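Local coordinates for cortical-lytic enzyme (Clostridium perfringens, PDB 5JIP), which probably acts as a lysozyme-type muramidase of glycoside hydrolase family 25, cutting cortex peptidoglycan during spore germination, at residues F22-N27 and G212-P216; Y39-S43 and D53-F59. One frame throughout, in Å; residues are numbered along the deposited sequence.

Interaction 1 (F22-N27 and G212-P216); sequences FSRDVN and GVGSP
Gly214 N is shared by two carbonyl oxygens across the contact: it donates to Arg24 O at 2.8 Å and only weakly to Asp25 O at 3.3 Å. Asn27 N donates to Gly212 O at 2.8 Å, and the CA-H of Val26 also turns to this oxygen. The chain directions lie 151° apart, so two loops run roughly antiparallel without forming a regular strand pair.

Ser215 supplies the side-chain part. Its OG accepts from Arg24 N at 2.9 Å with an almost linear N-H...O angle of 176°; chi1 of 40° sets OG between the backbone N and the carbonyl carbon, facing the other loop. The same residue's CB sits over the centre of one guanidinium face of Arg24, 3.3 Å above the plane. In Arg24 the bend at chi3 turns the guanidinium over Ser215 CB, while NH1 comes near Pro216 CD. A water in the guanidinium plane accepts from Arg24 NH1 at 2.9 Å and donates weakly to Gly214 O, tying the edge of the group to the opposing backbone.

In the fold, the contact joins the loop between strand 15-19 and helix 28-34 to the loop between strands 201-208 and 217-221. Val26 and Val213 both pack on Leu19 of strand 15-19 and Leu31 of helix 28-34, and Asn27 OD1 caps that helix through Thr30 N.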
ATOM      1  N   PHE A  22      20.492 -12.235  29.993  1.00 10.02           N
ATOM      2  CA  PHE A  22      20.257 -12.206  31.435  1.00 13.32           C
ATOM      3  C   PHE A  22      18.891 -12.747  31.804  1.00 10.63           C
ATOM      4  O   PHE A  22      18.566 -12.847  32.989  1.00 11.54           O
ATOM      5  CB  PHE A  22      20.458 -10.764  31.964  1.00 14.49           C
ATOM      6  CG  PHE A  22      21.762 -10.168  31.520  1.00 10.95           C
ATOM      7  CD1 PHE A  22      22.957 -10.744  31.919  1.00 13.98           C
ATOM      8  CD2 PHE A  22      21.803  -9.054  30.678  1.00 11.83           C
ATOM      9  CE1 PHE A  22      24.147 -10.231  31.495  1.00 13.32           C
ATOM     10  CE2 PHE A  22      22.988  -8.549  30.245  1.00 10.20           C
ATOM     11  CZ  PHE A  22      24.170  -9.118  30.656  1.00 10.22           C
ATOM     12  N   SER A  23      18.089 -13.121  30.818  1.00 10.43           N
ATOM     13  CA  SER A  23      16.818 -13.755  31.101  1.00  9.69           C
ATOM     14  C   SER A  23      17.089 -15.154  31.629  1.00  9.09           C
ATOM     15  O   SER A  23      17.884 -15.891  31.047  1.00 12.00           O
ATOM     16  CB  SER A  23      15.990 -13.829  29.828  1.00  7.72           C
ATOM     17  OG  SER A  23      15.762 -12.535  29.326  1.00  8.74           O
ATOM     18  N   ARG A  24      16.477 -15.508  32.740  1.00  8.07           N
ATOM     19  CA  ARG A  24      16.769 -16.783  33.386  1.00 13.54           C
ATOM     20  C   ARG A  24      15.717 -17.841  33.082  1.00 14.88           C
ATOM     21  O   ARG A  24      14.519 -17.566  33.120  1.00  9.13           O
ATOM     22  CB  ARG A  24      16.863 -16.585  34.893  1.00 13.02           C
ATOM     23  CG  ARG A  24      17.911 -15.549  35.243  1.00 19.12           C
ATOM     24  CD  ARG A  24      18.198 -15.487  36.735  1.00 35.25           C
ATOM     25  NE  ARG A  24      17.056 -15.014  37.521  1.00 41.64           N
ATOM     26  CZ  ARG A  24      16.663 -13.743  37.620  1.00 39.57           C
ATOM     27  NH1 ARG A  24      15.615 -13.449  38.388  1.00 35.38           N
ATOM     28  NH2 ARG A  24      17.275 -12.771  36.937  1.00 25.96           N
ATOM     29  N   ASP A  25      16.170 -19.078  32.849  1.00 14.53           N
ATOM     30  CA  ASP A  25      15.269 -20.226  32.821  1.00  9.46           C
ATOM     31  C   ASP A  25      14.217 -20.071  31.720  1.00 10.96           C
ATOM     32  O   ASP A  25      13.020 -20.117  31.970  1.00 12.78           O
ATOM     33  CB  ASP A  25      14.599 -20.445  34.187  1.00 13.49           C
ATOM     34  CG  ASP A  25      15.625 -20.599  35.319  1.00 31.07           C
ATOM     35  OD1 ASP A  25      16.851 -20.688  35.046  1.00 37.64           O
ATOM     36  OD2 ASP A  25      15.219 -20.606  36.500  1.00 46.04           O
ATOM     37  N   VAL A  26      14.687 -19.871  30.491  1.00 11.23           N
ATOM     38  CA  VAL A  26      13.788 -19.619  29.368  1.00 14.48           C
ATOM     39  C   VAL A  26      13.428 -20.947  28.694  1.00 10.83           C
ATOM     40  O   VAL A  26      14.287 -21.607  28.102  1.00 11.79           O
ATOM     41  CB  VAL A  26      14.418 -18.639  28.371  1.00 10.84           C
ATOM     42  CG1 VAL A  26      13.494 -18.443  27.160  1.00 12.58           C
ATOM     43  CG2 VAL A  26      14.737 -17.300  29.060  1.00 14.25           C
ATOM     44  N   ASN A  27      12.155 -21.326  28.759  1.00 10.31           N
ATOM     45  CA  ASN A  27      11.674 -22.529  28.098  1.00 13.62           C
ATOM     46  C   ASN A  27      10.862 -22.123  26.872  1.00  8.72           C
ATOM     47  O   ASN A  27       9.695 -21.744  26.980  1.00 10.73           O
ATOM     48  CB  ASN A  27      10.840 -23.380  29.032  1.00 16.44           C
ATOM     49  CG  ASN A  27      10.486 -24.695  28.419  1.00 20.96           C
ATOM     50  OD1 ASN A  27      10.352 -24.805  27.193  1.00 16.69           O
ATOM     51  ND2 ASN A  27      10.371 -25.724  29.254  1.00 18.06           N
ATOM     52  N   GLY A 212       7.323 -19.893  31.382  1.00 11.04           N
ATOM     53  CA  GLY A 212       8.349 -20.098  30.388  1.00 10.68           C
ATOM     54  C   GLY A 212       9.521 -19.164  30.513  1.00  9.75           C
ATOM     55  O   GLY A 212      10.526 -19.354  29.806  1.00  9.51           O
ATOM     56  N   VAL A 213       9.433 -18.160  31.385  1.00 12.16           N
ATOM     57  CA  VAL A 213      10.566 -17.326  31.747  1.00 11.06           C
ATOM     58  C   VAL A 213      10.633 -17.302  33.263  1.00 11.34           C
ATOM     59  O   VAL A 213       9.628 -17.013  33.923  1.00 11.45           O
ATOM     60  CB  VAL A 213      10.452 -15.899  31.188  1.00  9.68           C
ATOM     61  CG1 VAL A 213      11.640 -15.091  31.604  1.00 11.06           C
ATOM     62  CG2 VAL A 213      10.337 -15.939  29.676  1.00  9.65           C
ATOM     63  N   GLY A 214      11.810 -17.604  33.811  1.00 12.17           N
ATOM     64  CA  GLY A 214      11.940 -17.690  35.250  1.00 17.41           C
ATOM     65  C   GLY A 214      12.053 -16.339  35.920  1.00 18.68           C
ATOM     66  O   GLY A 214      11.563 -16.156  37.040  1.00 18.95           O
ATOM     67  N   SER A 215      12.662 -15.388  35.255  1.00 17.09           N
ATOM     68  CA  SER A 215      12.912 -14.075  35.823  1.00 19.98           C
ATOM     69  C   SER A 215      11.769 -13.114  35.488  1.00 14.88           C
ATOM     70  O   SER A 215      11.003 -13.348  34.553  1.00 11.07           O
ATOM     71  CB  SER A 215      14.244 -13.526  35.297  1.00 18.12           C
ATOM     72  OG  SER A 215      14.434 -13.813  33.912  1.00 17.92           O
ATOM     73  N   PRO A 216      11.595 -12.057  36.274  1.00 10.17           N
ATOM     74  CA  PRO A 216      10.661 -10.986  35.887  1.00 11.06           C
ATOM     75  C   PRO A 216      11.039 -10.477  34.505  1.00  9.08           C
ATOM     76  O   PRO A 216      12.199 -10.182  34.237  1.00  9.20           O
ATOM     77  CB  PRO A 216      10.875  -9.921  36.964  1.00 14.29           C
ATOM     78  CG  PRO A 216      11.502 -10.682  38.140  1.00 21.75           C
ATOM     79  CD  PRO A 216      12.358 -11.716  37.488  1.00 16.52           C
TER
HETATM   80  O   HOH W   1      16.009 -10.952  33.416  1.00 27.85           O
HETATM   81  O   HOH W   2      13.540 -15.115  39.618  1.00 38.84           O

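Interaction 2 (Y39-S43 and D53-F59); sequences YLRAS and DNKFLEF
Asp53, Leu40 and Phe56 bury the most surface here: Asp53 contributes by charge and backbone bonding, Phe56 by a ring face and Leu40 by its methyls. Asp53 OD2 takes a salt bridge from Arg41 NE, 2.9 Å and 162° at the hydrogen, through its anti lone pair; NE points at it within the guanidinium plane, although the carboxylate itself is turned 72° from that plane. Arg41 NH2 adds a weak second bond to this oxygen. The other oxygen, OD1, accepts from Lys55 N at 2.8 Å, a capping bond at the turn into the helix, while Asp53 N donates to Ala42 O at 2.9 Å.

Phe56, with CG anti to the backbone N, lays one ring face against the strand: Ala42 CA lies 3.8 Å from the ring centroid and 18° off its normal, a CH-pi contact. Leu40 packs by CD1, 4.1 Å from Phe56 CD1 and 3.6 Å from Phe59 CB, touching two residues one turn apart on the strand-facing side of the helix.

Strand 38-44 and helix 56-66 belong to the TIM-barrel fold of this family, and Ala72 of strand 70-75 lies beside Ala42 and Phe56. Asp53 OD2 also accepts from Glu21 N, and Arg41 NH2 bridges to Glu21. With several N-H groups converging on its oxygens, buried Asp53 would be expected to favour the carboxylate form.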
ATOM      1  N   TYR A  39      11.069 -11.114  21.072  1.00  5.80           N
ATOM      2  CA  TYR A  39      12.235 -10.292  20.751  1.00  5.50           C
ATOM      3  C   TYR A  39      13.439 -10.679  21.606  1.00  5.24           C
ATOM      4  O   TYR A  39      13.298 -10.985  22.789  1.00  6.78           O
ATOM      5  CB  TYR A  39      11.932  -8.805  20.938  1.00  5.40           C
ATOM      6  CG  TYR A  39      11.535  -8.144  19.629  1.00  5.72           C
ATOM      7  CD1 TYR A  39      12.476  -7.879  18.637  1.00  5.23           C
ATOM      8  CD2 TYR A  39      10.221  -7.803  19.381  1.00  4.30           C
ATOM      9  CE1 TYR A  39      12.111  -7.277  17.448  1.00  5.08           C
ATOM     10  CE2 TYR A  39       9.843  -7.217  18.181  1.00  4.96           C
ATOM     11  CZ  TYR A  39      10.772  -6.963  17.220  1.00  5.72           C
ATOM     12  OH  TYR A  39      10.326  -6.387  16.050  1.00  5.12           O
ATOM     13  N   LEU A  40      14.619 -10.696  20.971  1.00  7.02           N
ATOM     14  CA  LEU A  40      15.897 -11.032  21.591  1.00  8.46           C
ATOM     15  C   LEU A  40      16.878  -9.884  21.401  1.00  8.86           C
ATOM     16  O   LEU A  40      16.879  -9.220  20.364  1.00  6.74           O
ATOM     17  CB  LEU A  40      16.531 -12.275  20.952  1.00  7.67           C
ATOM     18  CG  LEU A  40      15.624 -13.507  20.767  1.00  4.61           C
ATOM     19  CD1 LEU A  40      16.344 -14.551  19.895  1.00  4.84           C
ATOM     20  CD2 LEU A  40      15.216 -14.052  22.119  1.00  9.27           C
ATOM     21  N   ARG A  41      17.737  -9.665  22.384  1.00  8.58           N
ATOM     22  CA  ARG A  41      18.907  -8.838  22.126  1.00  5.40           C
ATOM     23  C   ARG A  41      19.863  -9.585  21.214  1.00  7.02           C
ATOM     24  O   ARG A  41      20.286 -10.711  21.510  1.00  6.80           O
ATOM     25  CB  ARG A  41      19.624  -8.445  23.421  1.00  7.45           C
ATOM     26  CG  ARG A  41      20.814  -7.496  23.145  1.00  8.47           C
ATOM     27  CD  ARG A  41      21.378  -6.855  24.422  1.00  8.71           C
ATOM     28  NE  ARG A  41      22.144  -7.805  25.220  1.00 11.90           N
ATOM     29  CZ  ARG A  41      22.948  -7.455  26.222  1.00 11.23           C
ATOM     30  NH1 ARG A  41      23.046  -6.177  26.569  1.00  9.06           N
ATOM     31  NH2 ARG A  41      23.650  -8.385  26.864  1.00  7.94           N
ATOM     32  N   ALA A  42      20.220  -8.948  20.117  1.00  6.38           N
ATOM     33  CA  ALA A  42      21.274  -9.449  19.244  1.00  8.01           C
ATOM     34  C   ALA A  42      22.625  -8.941  19.690  1.00  8.48           C
ATOM     35  O   ALA A  42      23.583  -9.716  19.763  1.00  6.86           O
ATOM     36  CB  ALA A  42      21.036  -9.034  17.800  1.00  8.60           C
ATOM     37  N   SER A  43      22.717  -7.638  19.949  1.00  6.85           N
ATOM     38  CA  SER A  43      24.003  -6.977  20.137  1.00  9.98           C
ATOM     39  C   SER A  43      23.771  -5.702  20.920  1.00  9.19           C
ATOM     40  O   SER A  43      22.636  -5.280  21.154  1.00 10.03           O
ATOM     41  CB  SER A  43      24.685  -6.647  18.806  1.00 10.80           C
ATOM     42  OG  SER A  43      23.816  -5.882  17.957  1.00  9.88           O
ATOM     43  N   ASP A  53      25.250 -10.444  22.034  1.00  7.97           N
ATOM     44  CA  ASP A  53      24.590 -11.000  23.199  1.00  8.04           C
ATOM     45  C   ASP A  53      24.940 -12.485  23.301  1.00  9.26           C
ATOM     46  O   ASP A  53      24.951 -13.205  22.300  1.00  8.51           O
ATOM     47  CB  ASP A  53      23.071 -10.785  23.101  1.00  8.83           C
ATOM     48  CG  ASP A  53      22.315 -11.443  24.240  1.00  8.30           C
ATOM     49  OD1 ASP A  53      22.157 -12.677  24.207  1.00  6.78           O
ATOM     50  OD2 ASP A  53      21.874 -10.737  25.180  1.00  8.59           O
ATOM     51  N   ASN A  54      25.272 -12.940  24.511  1.00  8.58           N
ATOM     52  CA  ASN A  54      25.845 -14.278  24.669  1.00 12.43           C
ATOM     53  C   ASN A  54      24.835 -15.415  24.553  1.00 15.14           C
ATOM     54  O   ASN A  54      25.257 -16.582  24.520  1.00 10.17           O
ATOM     55  CB  ASN A  54      26.568 -14.371  26.005  1.00 11.35           C
ATOM     56  CG  ASN A  54      27.843 -13.556  26.006  1.00 12.90           C
ATOM     57  OD1 ASN A  54      28.690 -13.729  25.123  1.00 15.32           O
ATOM     58  ND2 ASN A  54      27.964 -12.635  26.952  1.00 14.02           N
ATOM     59  N   LYS A  55      23.527 -15.118  24.510  1.00 10.19           N
ATOM     60  CA  LYS A  55      22.511 -16.122  24.243  1.00  8.04           C
ATOM     61  C   LYS A  55      21.817 -15.927  22.898  1.00  7.29           C
ATOM     62  O   LYS A  55      21.036 -16.797  22.494  1.00 10.93           O
ATOM     63  CB  LYS A  55      21.448 -16.121  25.360  1.00 12.47           C
ATOM     64  CG  LYS A  55      21.944 -16.643  26.719  1.00  8.29           C
ATOM     65  CD  LYS A  55      22.082 -18.130  26.678  1.00 20.36           C
ATOM     66  CE  LYS A  55      22.162 -18.689  28.080  1.00 28.94           C
ATOM     67  NZ  LYS A  55      22.342 -20.172  28.051  1.00 44.24           N
ATOM     68  N   PHE A  56      22.117 -14.847  22.169  1.00  7.00           N
ATOM     69  CA  PHE A  56      21.387 -14.568  20.938  1.00  5.16           C
ATOM     70  C   PHE A  56      21.416 -15.748  19.967  1.00  7.46           C
ATOM     71  O   PHE A  56      20.371 -16.199  19.489  1.00  7.74           O
ATOM     72  CB  PHE A  56      21.931 -13.308  20.273  1.00  7.39           C
ATOM     73  CG  PHE A  56      21.343 -13.063  18.919  1.00  7.91           C
ATOM     74  CD1 PHE A  56      19.972 -12.971  18.770  1.00  5.56           C
ATOM     75  CD2 PHE A  56      22.145 -12.948  17.803  1.00  5.45           C
ATOM     76  CE1 PHE A  56      19.401 -12.794  17.537  1.00  7.32           C
ATOM     77  CE2 PHE A  56      21.591 -12.758  16.561  1.00  8.36           C
ATOM     78  CZ  PHE A  56      20.205 -12.677  16.422  1.00  9.48           C
ATOM     79  N   LEU A  57      22.601 -16.245  19.628  1.00  8.81           N
ATOM     80  CA  LEU A  57      22.645 -17.297  18.621  1.00  8.15           C
ATOM     81  C   LEU A  57      21.816 -18.499  19.062  1.00  7.70           C
ATOM     82  O   LEU A  57      21.002 -19.027  18.296  1.00  7.87           O
ATOM     83  CB  LEU A  57      24.093 -17.700  18.333  1.00  9.36           C
ATOM     84  CG  LEU A  57      25.001 -16.595  17.818  1.00 16.72           C
ATOM     85  CD1 LEU A  57      26.380 -17.159  17.571  1.00 18.49           C
ATOM     86  CD2 LEU A  57      24.431 -15.981  16.573  1.00 15.01           C
ATOM     87  N   GLU A  58      21.941 -18.880  20.319  1.00  9.54           N
ATOM     88  CA  GLU A  58      21.213 -20.040  20.810  1.00  8.84           C
ATOM     89  C   GLU A  58      19.717 -19.786  20.841  1.00 10.30           C
ATOM     90  O   GLU A  58      18.920 -20.642  20.430  1.00  6.88           O
ATOM     91  CB  GLU A  58      21.715 -20.375  22.200  1.00  8.93           C
ATOM     92  CG  GLU A  58      20.883 -21.358  22.964  1.00  9.73           C
ATOM     93  CD  GLU A  58      21.359 -21.562  24.414  1.00 27.67           C
ATOM     94  OE1 GLU A  58      22.498 -21.173  24.753  1.00 20.40           O
ATOM     95  OE2 GLU A  58      20.574 -22.109  25.218  1.00 22.31           O
ATOM     96  N   PHE A  59      19.327 -18.605  21.331  1.00 11.15           N
ATOM     97  CA  PHE A  59      17.918 -18.271  21.451  1.00  7.85           C
ATOM     98  C   PHE A  59      17.267 -18.168  20.076  1.00  6.05           C
ATOM     99  O   PHE A  59      16.128 -18.607  19.889  1.00  6.75           O
ATOM    100  CB  PHE A  59      17.772 -16.951  22.207  1.00  6.07           C
ATOM    101  CG  PHE A  59      17.914 -17.042  23.718  1.00  8.18           C
ATOM    102  CD1 PHE A  59      18.145 -18.242  24.364  1.00  9.07           C
ATOM    103  CD2 PHE A  59      17.821 -15.896  24.489  1.00  9.98           C
ATOM    104  CE1 PHE A  59      18.248 -18.292  25.755  1.00  9.98           C
ATOM    105  CE2 PHE A  59      17.948 -15.946  25.860  1.00  8.36           C
ATOM    106  CZ  PHE A  59      18.146 -17.164  26.489  1.00 10.52           C
TER
HETATM  107  O   HOH W   3      19.372 -12.693  23.347  1.00  6.70           O

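How the interactions relate
The two contacts differ in depth: interaction 2 is buried and joins a barrel strand to the start of a helix, whereas interaction 1 lies at the surface and ties two loops together. Their chemistry follows. Residues 22-27 and 212-216 meet mostly through backbone hydrogen bonds, two waters, and an arginine laid over a serine, while 39-43 and 53-59 combine a salt bridge with aromatic and aliphatic packing. In sequence, residues 39-59 all fall between the two halves of interaction 1. Their centres are 13 Å apart and they touch: Phe22 CE2 packs 3.4 Å from Arg41 NH2, and Val26 CG2 approaches Phe59 CZ at 4.3 Å.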